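Local structure of putative polysaccharide biosynthesis protein with aminopeptidase-like domain (Clostridium acetobutylicum, 3K9T) at residues A[165-170]-A[231-236]; A[183-188]-A[300-305]; A[368-373]-A[390-395]; A[397-402]-A[430-435]. The protein binds one zinc ion per subunit and probably acts in the biosynthesis of modified polysaccharides, with no peptidase activity expected despite its aminopeptidase-like fold. All coordinates share one frame; numbering follows the deposited sequence.

Overall arrangement
The four contacts fall into two groups at different parts of the subunit. Contacts 1 and 2 belong to the aminopeptidase-like part, where strands 166-174 and 181-187 of the mixed sheet meet helices 229-237 and 299-302; their centres are about 12 Å apart and Leu235 of one packs on Phe302 of the other. Contacts 3 and 4 lie in the C-terminal permuted winged helix-turn-helix, also about 12 Å apart between centres, and share helix 389-398. About 21 Å separates the nearest atoms of contacts 2 and 4. Only contact 2 approaches the metal, the Thr185 side chain lying about 14 Å from the zinc ion. Trimer assembly brings neighbouring subunits to both groups.

Contact 1: A[165-170]-A[231-236]; sequences GSLTYG and SITWLS
Apolar contact between Tyr169 and Trp234 shows how a strand and a helix can be joined largely through aromatic carbons. Tyr169 CE1 comes to 3.6 Å from Trp234 CD1, reaching the indole at its edge and close to its plane. The two side chains run nearly at right angles, and the ring planes stand at 83°, an oblique pairing. Trp234 has CG anti to its backbone N (chi1 -176°), which turns the CD1 edge of the five-membered ring to the tyrosine. Near the other edge of the phenol, but on the same side of its plane, Thr233 CG2 lies 4.0 Å from Tyr169 CE2, a methyl touching the ring obliquely. Leu167 adds a looser approach, with CD2 at 4.5 Å from Thr233 OG1.

The polar ends have partners of their own. Thr233 OG1 bonds to the carbonyl of Ile229, one helical turn back, while Tyr169 OH is paired with Arg237 NE. Within the helix, Ser236 OG donates to Thr233 O at 2.8 Å.

Strand 166-174 and helix 229-237 thus meet at a steep angle, 77° between the axes of the short segments, which approach to 9.9 Å. His54, from the adjoining strand 52-57, stacks on Tyr169, while Leu223 of strand 219-225 touches both aromatic side chains, so the pair is seated between the sheet and the helix laid across it.

Contact 2: A[183-188]-A[300-305]; sequences LLTTYT and RQFSSP
The Phe302 ring receives Leu183 over one face: CD2 sits 3.8 Å above the ring plane, displaced toward the rim. This is a CH-pi contact, with Leu183 CD2 4.1 Å from the centroid of the Phe302 ring and 24° off its normal. Thr185 comes in obliquely past the CE2–CZ side of the ring, on the same side of its plane as the leucine, its CG2 lying 3.8 Å from Phe302 CE2 and equally near CZ. The ring is therefore met by two branched residues that stand two positions apart on the same side of one strand.

Both strand residues point at the helix, and the phenylalanine reaches them from the opposite direction. Leu183 extends its CG away from its own backbone N (chi1 -179°), bringing one methyl up to the aromatic face. Thr185 OG1 is also near, 4.0 Å from Phe302 CE2, with the methyl closer. No hydrogen bond spans the contact; it is apolar and buried.

Farther along the strand, Tyr187 OH hydrogen-bonds to Asp196, a zinc ligand, while Arg300 at the helix forms a salt bridge with Glu367 of a second subunit. The contact joins the last turn of helix 299-302 to the sheet through Phe302. Strand 181-187 runs between strands 219-225 and 245-250, and Phe302 also packs on Ser231 and Leu235 of helix 229-237.

Contact 3: A[368-373]-A[390-395]; sequences PQLGKR and FAMFWV
Leu370 CD1 and the terminal methyl CE of Met392, a selenomethionine, are modelled too close together, and because the leucine is poorly ordered their exact separation is doubtful. The two side chains approach obliquely, but the detail of how their ends meet is uncertain. Within 368-373, an irregular loop, Leu370 is the residue that makes the contact, and two neighbouring helical side chains, Met392 and Phe393, receive it.

Phe393 supplies the second surface. Its CE1 lies 4.3 Å from Leu370 CD1, the methyl meeting the ring obliquely, with the same caution about the position of that methyl. The CA–CB bond of Phe393 does not aim at the loop, but the ring swings that way: CG opposite the carbonyl carbon (chi1 -71°) brings the CE1 side of the ring toward the leucine. No hydrogen bond joins the two segments, and the contact consists of apolar side chains at the surface of the domain.

The loop is shaped by an inverse gamma turn centred on Gln369, immediately before the leucine. It also faces another subunit: Lys372 and Arg373 form salt bridges with Asp64 of the third subunit, and Phe393 packs on Pro294 of that chain. Behind the contact, helix 389-398 leans on helix 416-428, with Met392 and Ala391 both touching Ala422, while Trp394 turns toward helix 405-412.

Contact 4: A[397-402]-A[430-435]; sequences NMSDGK and ELLKLV
In the permuted winged helix-turn-helix domain, the segment leaving helix 389-398 meets the last strand of the chain, 432-434, through Ser399 with Leu432 and Gly401 with Val435. Both meetings are apolar, and no hydrogen bond crosses between the segments. Ser399 CB lies 4.2 Å from Leu432 CD2. The leucine bond from CA to CB does not aim at the helix end, but CG stands opposite the carbonyl carbon (chi1 -64°), and of the two methyls it is CD2, not the one that continues the chain, that meets the serine. The hydroxyl of Ser399 is engaged otherwise, bonding to the carbonyl of Val395 one turn back in the helix, while the CB carbon is what meets the leucine.

Farther on, Val435 CG2 approaches Gly401 CA to 4.1 Å. The glycine has no side chain, so the valine methyl rests directly against its backbone. Val435 is the final residue of the chain and carries its carboxylate.

Two turns shape the connection after the helix: Ser399 is the centre of an inverse gamma turn, and Asp400 forms an Asx turn. The partner segment begins at a Schellman motif, with Glu430 as its C-prime residue closing helix 416-428. Strand 432-434 then pairs antiparallel with 358-361, whose Tyr359 also packs on Leu432; Ser399 in turn touches Ile408 of helix 405-412. In the Asx turn, Lys402 N donates to Asp400 OD1 at 3.0 Å, with an N-H...O angle of 157°, meeting that oxygen from above the carboxylate plane.

Contact 1: A[165-170]-A[231-236]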
loop_
_atom_site.group_PDB
_atom_site.type_symbol
_atom_site.label_atom_id
_atom_site.label_comp_id
_atom_site.label_asym_id
_atom_site.label_seq_id
_atom_site.Cartn_x
_atom_site.Cartn_y
_atom_site.Cartn_z
ATOM N N GLY A 165 38.445 -34.019 15.907
ATOM C CA GLY A 165 38.825 -33.065 16.947
ATOM C C GLY A 165 37.549 -32.491 17.542
ATOM O O GLY A 165 36.622 -33.239 17.946
ATOM N N SER A 166 37.483 -31.166 17.586
ATOM C CA SER A 166 36.259 -30.514 17.976
ATOM C C SER A 166 36.111 -29.113 17.415
ATOM O O SER A 166 37.101 -28.446 17.063
ATOM C CB SER A 166 36.157 -30.468 19.494
ATOM O OG SER A 166 37.271 -29.797 20.016
ATOM N N LEU A 167 34.844 -28.690 17.360
ATOM C CA LEU A 167 34.445 -27.394 16.840
ATOM C C LEU A 167 34.214 -26.436 18.005
ATOM O O LEU A 167 33.406 -26.719 18.897
ATOM C CB LEU A 167 33.157 -27.529 15.997
ATOM C CG LEU A 167 32.521 -26.261 15.397
ATOM C CD1 LEU A 167 31.881 -26.559 14.046
ATOM C CD2 LEU A 167 31.540 -25.662 16.331
ATOM N N THR A 168 34.933 -25.316 17.971
ATOM C CA THR A 168 34.864 -24.293 19.006
ATOM C C THR A 168 33.784 -23.267 18.735
ATOM O O THR A 168 33.675 -22.778 17.597
ATOM C CB THR A 168 36.191 -23.500 19.101
ATOM O OG1 THR A 168 37.293 -24.420 19.151
ATOM C CG2 THR A 168 36.179 -22.580 20.360
ATOM N N TYR A 169 32.977 -22.975 19.756
ATOM C CA TYR A 169 32.148 -21.761 19.730
ATOM C C TYR A 169 32.154 -21.100 21.100
ATOM O O TYR A 169 32.295 -21.779 22.119
ATOM C CB TYR A 169 30.721 -21.966 19.191
ATOM C CG TYR A 169 29.744 -22.721 20.071
ATOM C CD1 TYR A 169 29.025 -22.083 21.037
ATOM C CD2 TYR A 169 29.500 -24.045 19.876
ATOM C CE1 TYR A 169 28.120 -22.737 21.788
ATOM C CE2 TYR A 169 28.580 -24.721 20.637
ATOM C CZ TYR A 169 27.897 -24.068 21.585
ATOM O OH TYR A 169 26.997 -24.760 22.374
ATOM N N GLY A 170 32.038 -19.775 21.106
ATOM C CA GLY A 170 32.005 -18.993 22.341
ATOM C C GLY A 170 30.657 -18.321 22.588
ATOM O O GLY A 170 29.948 -17.958 21.658
ATOM N N SER A 231 26.184 -21.883 14.001
ATOM C CA SER A 231 24.794 -21.565 14.377
ATOM C C SER A 231 23.899 -22.800 14.439
ATOM O O SER A 231 23.066 -22.925 15.349
ATOM C CB SER A 231 24.193 -20.493 13.465
ATOM O OG SER A 231 24.141 -20.887 12.114
ATOM N N ILE A 232 24.081 -23.725 13.497
ATOM C CA ILE A 232 23.322 -25.002 13.512
ATOM C C ILE A 232 23.687 -25.784 14.780
ATOM O O ILE A 232 22.811 -26.228 15.504
ATOM C CB ILE A 232 23.567 -25.853 12.235
ATOM C CG1 ILE A 232 23.092 -25.088 10.987
ATOM C CG2 ILE A 232 22.811 -27.206 12.321
ATOM C CD1 ILE A 232 23.465 -25.750 9.655
ATOM N N THR A 233 24.984 -25.889 15.077
ATOM C CA THR A 233 25.427 -26.531 16.307
ATOM C C THR A 233 24.827 -25.895 17.557
ATOM O O THR A 233 24.356 -26.605 18.461
ATOM C CB THR A 233 26.944 -26.522 16.419
ATOM O OG1 THR A 233 27.485 -27.214 15.283
ATOM C CG2 THR A 233 27.413 -27.190 17.746
ATOM N N TRP A 234 24.822 -24.567 17.603
ATOM C CA TRP A 234 24.297 -23.887 18.758
ATOM C C TRP A 234 22.807 -24.141 18.909
ATOM O O TRP A 234 22.344 -24.459 20.004
ATOM C CB TRP A 234 24.579 -22.394 18.711
ATOM C CG TRP A 234 24.114 -21.722 19.944
ATOM C CD1 TRP A 234 24.791 -21.615 21.142
ATOM C CD2 TRP A 234 22.858 -21.109 20.137
ATOM N NE1 TRP A 234 24.022 -20.952 22.062
ATOM C CE2 TRP A 234 22.819 -20.644 21.482
ATOM C CE3 TRP A 234 21.738 -20.929 19.320
ATOM C CZ2 TRP A 234 21.713 -19.986 22.013
ATOM C CZ3 TRP A 234 20.633 -20.267 19.849
ATOM C CH2 TRP A 234 20.635 -19.802 21.184
ATOM N N LEU A 235 22.061 -23.997 17.810
ATOM C CA LEU A 235 20.609 -24.236 17.828
ATOM C C LEU A 235 20.320 -25.684 18.270
ATOM O O LEU A 235 19.393 -25.933 19.038
ATOM C CB LEU A 235 19.961 -23.909 16.464
ATOM C CG LEU A 235 19.839 -22.424 16.136
ATOM C CD1 LEU A 235 19.476 -22.140 14.678
ATOM C CD2 LEU A 235 18.829 -21.777 17.079
ATOM N N SER A 236 21.150 -26.626 17.831
ATOM C CA SER A 236 20.907 -28.040 18.148
ATOM C C SER A 236 21.134 -28.288 19.635
ATOM O O SER A 236 20.626 -29.237 20.189
ATOM C CB SER A 236 21.781 -28.999 17.294
ATOM O OG SER A 236 23.135 -29.063 17.739
#

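Contact 2: A[183-188]-A[300-305]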
loop_
_atom_site.group_PDB
_atom_site.type_symbol
_atom_site.label_atom_id
_atom_site.label_comp_id
_atom_site.label_asym_id
_atom_site.label_seq_id
_atom_site.Cartn_x
_atom_site.Cartn_y
_atom_site.Cartn_z
ATOM N N LEU A 183 19.287 -11.691 20.954
ATOM C CA LEU A 183 20.419 -12.494 20.482
ATOM C C LEU A 183 21.257 -11.705 19.472
ATOM O O LEU A 183 20.733 -11.170 18.494
ATOM C CB LEU A 183 19.900 -13.784 19.822
ATOM C CG LEU A 183 20.911 -14.829 19.267
ATOM C CD1 LEU A 183 21.785 -15.571 20.369
ATOM C CD2 LEU A 183 20.190 -15.822 18.356
ATOM N N LEU A 184 22.562 -11.620 19.710
ATOM C CA LEU A 184 23.448 -10.920 18.802
ATOM C C LEU A 184 24.523 -11.915 18.445
ATOM O O LEU A 184 25.242 -12.359 19.319
ATOM C CB LEU A 184 24.041 -9.682 19.483
ATOM C CG LEU A 184 22.966 -8.654 19.857
ATOM C CD1 LEU A 184 23.529 -7.620 20.749
ATOM C CD2 LEU A 184 22.424 -8.002 18.603
ATOM N N THR A 185 24.628 -12.275 17.170
ATOM C CA THR A 185 25.541 -13.317 16.760
ATOM C C THR A 185 26.543 -12.778 15.760
ATOM O O THR A 185 26.273 -11.804 15.053
ATOM C CB THR A 185 24.773 -14.504 16.117
ATOM O OG1 THR A 185 24.498 -14.241 14.728
ATOM C CG2 THR A 185 23.475 -14.760 16.857
ATOM N N THR A 186 27.705 -13.410 15.695
ATOM C CA THR A 186 28.658 -13.086 14.649
ATOM C C THR A 186 29.503 -14.337 14.367
ATOM O O THR A 186 29.587 -15.237 15.223
ATOM C CB THR A 186 29.503 -11.859 15.019
ATOM O OG1 THR A 186 30.153 -11.366 13.842
ATOM C CG2 THR A 186 30.540 -12.191 16.127
ATOM N N TYR A 187 30.141 -14.392 13.191
ATOM C CA TYR A 187 30.858 -15.601 12.798
ATOM C C TYR A 187 32.397 -15.477 12.820
ATOM O O TYR A 187 32.982 -14.482 12.400
ATOM C CB TYR A 187 30.287 -16.177 11.477
ATOM C CG TYR A 187 30.258 -15.217 10.326
ATOM C CD1 TYR A 187 31.369 -15.049 9.544
ATOM C CD2 TYR A 187 29.119 -14.473 10.017
ATOM C CE1 TYR A 187 31.386 -14.186 8.507
ATOM C CE2 TYR A 187 29.122 -13.603 8.944
ATOM C CZ TYR A 187 30.266 -13.451 8.198
ATOM O OH TYR A 187 30.344 -12.570 7.122
ATOM N N THR A 188 33.033 -16.537 13.316
ATOM C CA THR A 188 34.457 -16.521 13.658
ATOM C C THR A 188 35.386 -17.316 12.733
ATOM O O THR A 188 36.579 -17.458 13.021
ATOM C CB THR A 188 34.602 -17.071 15.043
ATOM O OG1 THR A 188 33.875 -18.302 15.105
ATOM C CG2 THR A 188 34.037 -16.061 16.058
ATOM N N ARG A 300 19.744 -17.118 7.886
ATOM C CA ARG A 300 19.166 -18.341 7.273
ATOM C C ARG A 300 18.893 -19.488 8.220
ATOM O O ARG A 300 17.883 -20.194 8.090
ATOM C CB ARG A 300 19.997 -18.886 6.115
ATOM C CG ARG A 300 21.463 -18.719 6.222
ATOM C CD ARG A 300 22.065 -18.631 4.838
ATOM N NE ARG A 300 22.762 -19.866 4.584
ATOM C CZ ARG A 300 24.071 -19.956 4.392
ATOM N NH1 ARG A 300 24.820 -18.862 4.323
ATOM N NH2 ARG A 300 24.636 -21.147 4.226
ATOM N N GLN A 301 19.793 -19.721 9.157
ATOM C CA GLN A 301 19.535 -20.797 10.119
ATOM C C GLN A 301 18.465 -20.328 11.100
ATOM O O GLN A 301 17.494 -21.011 11.315
ATOM C CB GLN A 301 20.811 -21.277 10.796
ATOM C CG GLN A 301 21.999 -21.465 9.842
ATOM C CD GLN A 301 21.715 -22.381 8.676
ATOM O OE1 GLN A 301 20.841 -23.259 8.755
ATOM N NE2 GLN A 301 22.477 -22.203 7.580
ATOM N N PHE A 302 18.566 -19.105 11.601
ATOM C CA PHE A 302 17.582 -18.628 12.589
ATOM C C PHE A 302 16.199 -18.462 12.008
ATOM O O PHE A 302 15.225 -18.516 12.736
ATOM C CB PHE A 302 18.054 -17.338 13.283
ATOM C CG PHE A 302 19.330 -17.509 14.030
ATOM C CD1 PHE A 302 19.407 -18.388 15.089
ATOM C CD2 PHE A 302 20.481 -16.824 13.652
ATOM C CE1 PHE A 302 20.621 -18.577 15.776
ATOM C CE2 PHE A 302 21.702 -17.012 14.355
ATOM C CZ PHE A 302 21.762 -17.876 15.405
ATOM N N SER A 303 16.126 -18.271 10.698
ATOM C CA SER A 303 14.868 -18.053 10.000
ATOM C C SER A 303 14.333 -19.283 9.283
ATOM O O SER A 303 13.351 -19.154 8.570
ATOM C CB SER A 303 15.059 -16.935 8.991
ATOM O OG SER A 303 15.451 -15.754 9.672
ATOM N N SER A 304 14.988 -20.448 9.436
ATOM C CA SER A 304 14.457 -21.740 8.969
ATOM C C SER A 304 13.070 -21.863 9.536
ATOM O O SER A 304 12.782 -21.293 10.596
ATOM C CB SER A 304 15.168 -22.950 9.576
ATOM O OG SER A 304 16.437 -22.673 10.050
ATOM N N PRO A 305 12.224 -22.665 8.892
ATOM C CA PRO A 305 10.824 -22.710 9.331
ATOM C C PRO A 305 10.634 -23.404 10.666
ATOM O O PRO A 305 9.651 -23.165 11.347
ATOM C CB PRO A 305 10.098 -23.453 8.206
ATOM C CG PRO A 305 11.132 -23.885 7.243
ATOM C CD PRO A 305 12.445 -23.286 7.583
#

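Contact 3: A[368-373]-A[390-395]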
loop_
_atom_site.group_PDB
_atom_site.type_symbol
_atom_site.label_atom_id
_atom_site.label_comp_id
_atom_site.label_asym_id
_atom_site.label_seq_id
_atom_site.Cartn_x
_atom_site.Cartn_y
_atom_site.Cartn_z
ATOM N N PRO A 368 -5.468 16.814 29.544
ATOM C CA PRO A 368 -5.354 17.345 30.886
ATOM C C PRO A 368 -5.078 18.819 30.795
ATOM O O PRO A 368 -4.571 19.282 29.772
ATOM C CB PRO A 368 -4.135 16.619 31.452
ATOM C CG PRO A 368 -3.359 16.198 30.298
ATOM C CD PRO A 368 -4.325 15.968 29.180
ATOM N N GLN A 369 -5.408 19.557 31.843
ATOM C CA GLN A 369 -5.100 20.976 31.866
ATOM C C GLN A 369 -3.612 21.082 32.219
ATOM O O GLN A 369 -3.272 21.264 33.383
ATOM C CB GLN A 369 -6.008 21.669 32.879
ATOM C CG GLN A 369 -5.880 23.178 32.941
ATOM C CD GLN A 369 -7.047 23.842 33.630
ATOM O OE1 GLN A 369 -7.779 23.215 34.408
ATOM N NE2 GLN A 369 -7.240 25.125 33.337
ATOM N N LEU A 370 -2.732 20.891 31.227
ATOM C CA LEU A 370 -1.282 20.870 31.485
ATOM C C LEU A 370 -1.003 22.216 32.175
ATOM O O LEU A 370 -1.357 23.266 31.649
ATOM C CB LEU A 370 -0.421 20.628 30.198
ATOM C CG LEU A 370 -0.242 19.254 29.470
ATOM C CD1 LEU A 370 0.739 19.281 28.262
ATOM C CD2 LEU A 370 0.240 18.165 30.389
ATOM N N GLY A 371 -0.432 22.168 33.379
ATOM C CA GLY A 371 -0.254 23.369 34.208
ATOM C C GLY A 371 -0.606 23.116 35.665
ATOM O O GLY A 371 -0.131 23.814 36.551
ATOM N N LYS A 372 -1.472 22.133 35.908
ATOM C CA LYS A 372 -1.759 21.645 37.261
ATOM C C LYS A 372 -0.570 20.876 37.861
ATOM O O LYS A 372 -0.572 20.603 39.061
ATOM C CB LYS A 372 -2.968 20.682 37.262
ATOM C CG LYS A 372 -4.278 21.302 36.869
ATOM C CD LYS A 372 -5.436 20.667 37.593
ATOM C CE LYS A 372 -5.738 19.265 37.149
ATOM N NZ LYS A 372 -7.070 18.810 37.706
ATOM N N ARG A 373 0.431 20.533 37.039
ATOM C CA ARG A 373 1.526 19.646 37.469
ATOM C C ARG A 373 3.005 20.095 37.189
ATOM O O ARG A 373 3.926 19.425 37.648
ATOM C CB ARG A 373 1.258 18.252 36.860
ATOM C CG ARG A 373 -0.216 17.794 36.988
ATOM C CD ARG A 373 -0.554 16.501 36.252
ATOM N NE ARG A 373 -1.884 15.941 36.582
ATOM C CZ ARG A 373 -3.037 16.310 36.015
ATOM N NH1 ARG A 373 -3.057 17.276 35.115
ATOM N NH2 ARG A 373 -4.185 15.731 36.368
ATOM N N PHE A 390 4.324 18.910 21.484
ATOM C CA PHE A 390 3.771 18.097 20.397
ATOM C C PHE A 390 3.973 16.620 20.665
ATOM O O PHE A 390 3.032 15.857 20.579
ATOM C CB PHE A 390 4.385 18.490 19.062
ATOM C CG PHE A 390 4.217 19.927 18.763
ATOM C CD1 PHE A 390 3.007 20.391 18.282
ATOM C CD2 PHE A 390 5.238 20.836 19.053
ATOM C CE1 PHE A 390 2.824 21.746 18.033
ATOM C CE2 PHE A 390 5.070 22.188 18.817
ATOM C CZ PHE A 390 3.856 22.646 18.302
ATOM N N ALA A 391 5.189 16.216 21.008
ATOM C CA ALA A 391 5.421 14.837 21.399
ATOM C C ALA A 391 4.457 14.427 22.553
ATOM O O ALA A 391 3.881 13.318 22.580
ATOM C CB ALA A 391 6.906 14.638 21.847
HETATM N N MSE A 392 4.285 15.304 23.525
HETATM C CA MSE A 392 3.475 14.918 24.692
HETATM C C MSE A 392 2.053 14.629 24.288
HETATM O O MSE A 392 1.480 13.628 24.741
HETATM C CB MSE A 392 3.511 15.984 25.785
HETATM C CG MSE A 392 4.843 16.029 26.458
HETATM SE SE MSE A 392 4.865 17.047 28.088
HETATM C CE MSE A 392 3.386 18.313 27.905
ATOM N N PHE A 393 1.491 15.499 23.431
ATOM C CA PHE A 393 0.111 15.351 22.965
ATOM C C PHE A 393 -0.117 14.044 22.210
ATOM O O PHE A 393 -1.192 13.452 22.320
ATOM C CB PHE A 393 -0.323 16.528 22.095
ATOM C CG PHE A 393 -0.527 17.812 22.854
ATOM C CD1 PHE A 393 -1.378 17.862 23.952
ATOM C CD2 PHE A 393 0.073 18.997 22.415
ATOM C CE1 PHE A 393 -1.587 19.061 24.634
ATOM C CE2 PHE A 393 -0.117 20.189 23.097
ATOM C CZ PHE A 393 -0.963 20.222 24.202
ATOM N N TRP A 394 0.875 13.615 21.430
ATOM C CA TRP A 394 0.827 12.295 20.786
ATOM C C TRP A 394 0.803 11.151 21.784
ATOM O O TRP A 394 0.003 10.220 21.626
ATOM C CB TRP A 394 2.019 12.069 19.876
ATOM C CG TRP A 394 1.823 12.542 18.484
ATOM C CD1 TRP A 394 2.516 13.518 17.854
ATOM C CD2 TRP A 394 0.858 12.069 17.560
ATOM N NE1 TRP A 394 2.056 13.678 16.584
ATOM C CE2 TRP A 394 1.042 12.793 16.366
ATOM C CE3 TRP A 394 -0.157 11.109 17.624
ATOM C CZ2 TRP A 394 0.273 12.568 15.222
ATOM C CZ3 TRP A 394 -0.943 10.893 16.497
ATOM C CH2 TRP A 394 -0.732 11.625 15.310
ATOM N N VAL A 395 1.687 11.210 22.788
ATOM C CA VAL A 395 1.756 10.173 23.803
ATOM C C VAL A 395 0.438 10.071 24.573
ATOM O O VAL A 395 -0.077 8.980 24.800
ATOM C CB VAL A 395 2.908 10.383 24.771
ATOM C CG1 VAL A 395 2.765 9.438 25.936
ATOM C CG2 VAL A 395 4.226 10.142 24.073
#

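Contact 4: A[397-402]-A[430-435]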
loop_
_atom_site.group_PDB
_atom_site.type_symbol
_atom_site.label_atom_id
_atom_site.label_comp_id
_atom_site.label_asym_id
_atom_site.label_seq_id
_atom_site.Cartn_x
_atom_site.Cartn_y
_atom_site.Cartn_z
ATOM N N ASN A 397 -2.461 11.046 23.500
ATOM C CA ASN A 397 -3.543 10.756 22.611
ATOM C C ASN A 397 -3.585 9.294 22.222
ATOM O O ASN A 397 -4.661 8.691 22.161
ATOM C CB ASN A 397 -3.491 11.671 21.395
ATOM C CG ASN A 397 -4.520 11.305 20.380
ATOM O OD1 ASN A 397 -4.261 10.446 19.553
ATOM N ND2 ASN A 397 -5.708 11.926 20.446
HETATM N N MSE A 398 -2.417 8.714 22.002
HETATM C CA MSE A 398 -2.350 7.320 21.583
HETATM C C MSE A 398 -2.127 6.293 22.700
HETATM O O MSE A 398 -2.139 5.116 22.414
HETATM C CB MSE A 398 -1.266 7.153 20.531
HETATM C CG MSE A 398 -1.654 7.774 19.185
HETATM SE SE MSE A 398 -0.212 7.599 17.922
HETATM C CE MSE A 398 -0.413 5.682 17.532
ATOM N N SER A 399 -1.923 6.703 23.948
ATOM C CA SER A 399 -1.717 5.731 25.014
ATOM C C SER A 399 -3.037 5.167 25.542
ATOM O O SER A 399 -3.501 5.495 26.647
ATOM C CB SER A 399 -0.850 6.312 26.127
ATOM O OG SER A 399 0.469 6.484 25.655
ATOM N N ASP A 400 -3.651 4.306 24.742
ATOM C CA ASP A 400 -4.900 3.636 25.161
ATOM C C ASP A 400 -4.653 2.261 25.759
ATOM O O ASP A 400 -5.591 1.540 26.044
ATOM C CB ASP A 400 -5.876 3.515 23.984
ATOM C CG ASP A 400 -5.262 2.872 22.747
ATOM O OD1 ASP A 400 -4.084 2.432 22.785
ATOM O OD2 ASP A 400 -5.990 2.827 21.730
ATOM N N GLY A 401 -3.378 1.901 25.909
ATOM C CA GLY A 401 -2.986 0.604 26.392
ATOM C C GLY A 401 -2.547 -0.324 25.274
ATOM O O GLY A 401 -1.938 -1.336 25.534
ATOM N N LYS A 402 -2.835 0.034 24.035
ATOM C CA LYS A 402 -2.491 -0.809 22.909
ATOM C C LYS A 402 -1.286 -0.305 22.116
ATOM O O LYS A 402 -0.681 -1.061 21.399
ATOM C CB LYS A 402 -3.726 -0.957 22.012
ATOM C CG LYS A 402 -4.814 -1.843 22.666
ATOM C CD LYS A 402 -6.134 -1.884 21.857
ATOM C CE LYS A 402 -7.276 -1.143 22.556
ATOM N NZ LYS A 402 -8.277 -0.580 21.605
ATOM N N GLU A 430 2.514 11.678 36.793
ATOM C CA GLU A 430 1.498 10.660 37.038
ATOM C C GLU A 430 0.304 10.671 36.072
ATOM O O GLU A 430 -0.791 10.205 36.406
ATOM C CB GLU A 430 1.021 10.717 38.492
ATOM C CG GLU A 430 2.156 10.705 39.515
ATOM C CD GLU A 430 1.672 10.580 40.949
ATOM O OE1 GLU A 430 0.705 11.274 41.332
ATOM O OE2 GLU A 430 2.283 9.796 41.704
ATOM N N LEU A 431 0.527 11.149 34.856
ATOM C CA LEU A 431 -0.516 11.099 33.826
ATOM C C LEU A 431 -0.468 9.770 33.026
ATOM O O LEU A 431 -1.301 9.537 32.146
ATOM C CB LEU A 431 -0.377 12.298 32.885
ATOM C CG LEU A 431 -0.948 13.623 33.367
ATOM C CD1 LEU A 431 -0.479 14.754 32.469
ATOM C CD2 LEU A 431 -2.497 13.593 33.462
ATOM N N LEU A 432 0.511 8.914 33.317
ATOM C CA LEU A 432 0.671 7.635 32.616
ATOM C C LEU A 432 0.920 6.457 33.578
ATOM O O LEU A 432 1.618 6.567 34.569
ATOM C CB LEU A 432 1.829 7.708 31.594
ATOM C CG LEU A 432 1.733 8.659 30.393
ATOM C CD1 LEU A 432 3.048 8.645 29.590
ATOM C CD2 LEU A 432 0.502 8.324 29.497
ATOM N N LYS A 433 0.350 5.319 33.244
ATOM C CA LYS A 433 0.566 4.091 33.971
ATOM C C LYS A 433 1.292 3.176 32.993
ATOM O O LYS A 433 1.006 3.193 31.800
ATOM C CB LYS A 433 -0.778 3.490 34.363
ATOM C CG LYS A 433 -0.714 2.249 35.219
ATOM C CD LYS A 433 -2.110 1.593 35.358
ATOM C CE LYS A 433 -2.011 0.147 35.796
ATOM N NZ LYS A 433 -3.285 -0.342 36.391
ATOM N N LEU A 434 2.276 2.430 33.474
ATOM C CA LEU A 434 2.961 1.439 32.651
ATOM C C LEU A 434 2.014 0.232 32.604
ATOM O O LEU A 434 1.457 -0.172 33.620
ATOM C CB LEU A 434 4.301 1.097 33.285
ATOM C CG LEU A 434 5.455 0.474 32.506
ATOM C CD1 LEU A 434 5.802 1.185 31.205
ATOM C CD2 LEU A 434 6.601 0.539 33.452
ATOM N N VAL A 435 1.766 -0.300 31.422
ATOM C CA VAL A 435 0.889 -1.461 31.302
ATOM C C VAL A 435 1.496 -2.444 30.337
ATOM O O VAL A 435 2.703 -2.389 30.078
ATOM C CB VAL A 435 -0.508 -1.071 30.830
ATOM C CG1 VAL A 435 -1.263 -0.283 31.958
ATOM C CG2 VAL A 435 -0.418 -0.309 29.513
ATOM O OXT VAL A 435 0.804 -3.299 29.815
#